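Solute-binding periplasmic protein of iron/siderophore ABC transporter (Yersinia pestis, PDB 6B2Y) probably binds chelated iron or a related metal complex in the periplasm and delivers it to an ABC transporter for uptake. Local coordinates at residues V218-L222 / T233-M239. Residues are numbered along the deposited sequence; the frame is centred on the assembly and turned at random.
Sequences VFIEL and TAGKGNM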
loop_
_atom_site.group_PDB
_atom_site.type_symbol
_atom_site.label_atom_id
_atom_site.label_comp_id
_atom_site.label_asym_id
_atom_site.label_seq_id
_atom_site.Cartn_x
_atom_site.Cartn_y
_atom_site.Cartn_z
ATOM N N VAL A 218 19.251 5.861 1.957
ATOM C CA VAL A 218 17.864 6.150 2.303
ATOM C C VAL A 218 17.479 5.305 3.504
ATOM O O VAL A 218 17.742 4.098 3.537
ATOM C CB VAL A 218 16.897 5.840 1.140
ATOM C CG1 VAL A 218 15.436 6.166 1.559
ATOM C CG2 VAL A 218 17.287 6.588 -0.132
ATOM N N PHE A 219 16.809 5.927 4.471
ATOM C CA PHE A 219 16.147 5.192 5.539
ATOM C C PHE A 219 14.666 5.528 5.518
ATOM O O PHE A 219 14.302 6.712 5.522
ATOM C CB PHE A 219 16.714 5.520 6.921
ATOM C CG PHE A 219 16.041 4.756 8.027
ATOM C CD1 PHE A 219 16.235 3.388 8.154
ATOM C CD2 PHE A 219 15.172 5.390 8.906
ATOM C CE1 PHE A 219 15.600 2.666 9.153
ATOM C CE2 PHE A 219 14.538 4.666 9.911
ATOM C CZ PHE A 219 14.755 3.310 10.031
ATOM N N ILE A 220 13.815 4.499 5.487
ATOM C CA ILE A 220 12.369 4.691 5.593
ATOM C C ILE A 220 11.900 4.187 6.955
ATOM O O ILE A 220 12.100 3.020 7.309
ATOM C CB ILE A 220 11.600 4.006 4.448
ATOM C CG1 ILE A 220 10.103 4.341 4.566
ATOM C CG2 ILE A 220 11.807 2.505 4.446
ATOM C CD1 ILE A 220 9.453 4.703 3.268
ATOM N N GLU A 221 11.275 5.072 7.728
ATOM C CA GLU A 221 10.690 4.698 9.006
ATOM C C GLU A 221 9.202 4.474 8.774
ATOM O O GLU A 221 8.443 5.430 8.601
ATOM C CB GLU A 221 10.933 5.774 10.062
ATOM C CG GLU A 221 10.579 5.288 11.444
ATOM C CD GLU A 221 10.662 6.372 12.491
ATOM O OE1 GLU A 221 10.220 6.115 13.625
ATOM O OE2 GLU A 221 11.165 7.469 12.176
ATOM N N LEU A 222 8.791 3.206 8.740
ATOM C CA LEU A 222 7.384 2.885 8.533
ATOM C C LEU A 222 6.563 3.171 9.793
ATOM O O LEU A 222 6.963 2.831 10.907
ATOM C CB LEU A 222 7.232 1.421 8.131
ATOM C CG LEU A 222 7.917 1.070 6.814
ATOM C CD1 LEU A 222 7.933 -0.457 6.601
ATOM C CD2 LEU A 222 7.206 1.769 5.656
ATOM N N THR A 233 10.917 -0.622 9.686
ATOM C CA THR A 233 11.442 -0.261 8.381
ATOM C C THR A 233 11.238 -1.444 7.441
ATOM O O THR A 233 10.656 -2.466 7.818
ATOM C CB THR A 233 12.917 0.157 8.476
ATOM O OG1 THR A 233 13.335 0.724 7.232
ATOM C CG2 THR A 233 13.812 -1.032 8.832
ATOM N N ALA A 234 11.698 -1.276 6.206
ATOM C CA ALA A 234 11.667 -2.302 5.172
ATOM C C ALA A 234 13.087 -2.711 4.820
ATOM O O ALA A 234 13.973 -1.857 4.673
ATOM C CB ALA A 234 10.957 -1.799 3.911
ATOM N N GLY A 235 13.299 -4.020 4.673
ATOM C CA GLY A 235 14.603 -4.531 4.282
ATOM C C GLY A 235 14.628 -5.061 2.860
ATOM O O GLY A 235 14.589 -4.286 1.897
ATOM N N LYS A 236 14.683 -6.386 2.711
ATOM C CA LYS A 236 14.724 -7.008 1.382
ATOM C C LYS A 236 13.310 -7.262 0.859
ATOM O O LYS A 236 12.840 -8.401 0.742
ATOM C CB LYS A 236 15.520 -8.306 1.426
ATOM C CG LYS A 236 16.907 -8.176 2.035
ATOM C CD LYS A 236 17.304 -9.514 2.671
ATOM C CE LYS A 236 18.805 -9.704 2.652
ATOM N NZ LYS A 236 19.431 -8.809 3.652
ATOM N N GLY A 237 12.634 -6.165 0.514
ATOM C CA GLY A 237 11.278 -6.219 0.021
ATOM C C GLY A 237 10.482 -5.046 0.557
ATOM O O GLY A 237 11.053 -4.058 1.015
ATOM N N ASN A 238 9.160 -5.181 0.482
ATOM C CA ASN A 238 8.226 -4.099 0.798
ATOM C C ASN A 238 8.715 -2.765 0.241
ATOM O O ASN A 238 9.152 -2.714 -0.910
ATOM C CB ASN A 238 7.995 -4.042 2.298
ATOM C CG ASN A 238 6.739 -3.248 2.662
ATOM O OD1 ASN A 238 6.843 -2.133 3.153
ATOM N ND2 ASN A 238 5.562 -3.809 2.393
ATOM N N MET A 239 8.659 -1.675 1.032
ATOM C CA MET A 239 9.008 -0.378 0.486
ATOM C C MET A 239 10.483 -0.288 0.123
ATOM O O MET A 239 10.855 0.593 -0.659
ATOM C CB MET A 239 8.621 0.726 1.482
ATOM C CG MET A 239 7.121 0.885 1.647
ATOM S SD MET A 239 6.739 2.639 1.727
ATOM C CE MET A 239 5.038 2.705 2.310
HETATM O O HOH W 1 15.284 2.016 5.464
#
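The hydroxyl of Thr-233 reaches across to strand 217-221 and gives its hydrogen to the carbonyl of Ile-220, with OG1 2.6 Å from O. It meets that oxygen in the carbonyl plane, at a C=O...donor angle of 154°. The Thr-233 side chain achieves this by setting OG1 opposite its own backbone N (chi1 -170°). Water 1 donates to the same OG1 and accepts from Ile-220 N. Phe-219 slants past the threonine, its CE1 3.5 Å from OG1. On the other flank Leu-222 extends CD1 over the Thr-233 backbone, 3.6 Å from the carbonyl carbon, and on to Ala-234 CB. Its second branch, CD2, lies 4.1 Å from Met-239 SD. Met-239, its chain bent at chi2, also brings SD to within 3.7 Å of Ile-220 CD1, the two side chains crossing at about a right angle. Asn-238 OD1 weakly accepts from Met-239 N, while ND2 is held by Arg-165 O. Strand 217-221, next to edge strand 249-250 of the mixed sheet, thus meets the small antiparallel pair 232-234/260-262 without backbone pairing: hydroxyl and water instead satisfy both Ile-220 N and O, whereas Ala-234 N is buried beneath the apolar packing with no partner.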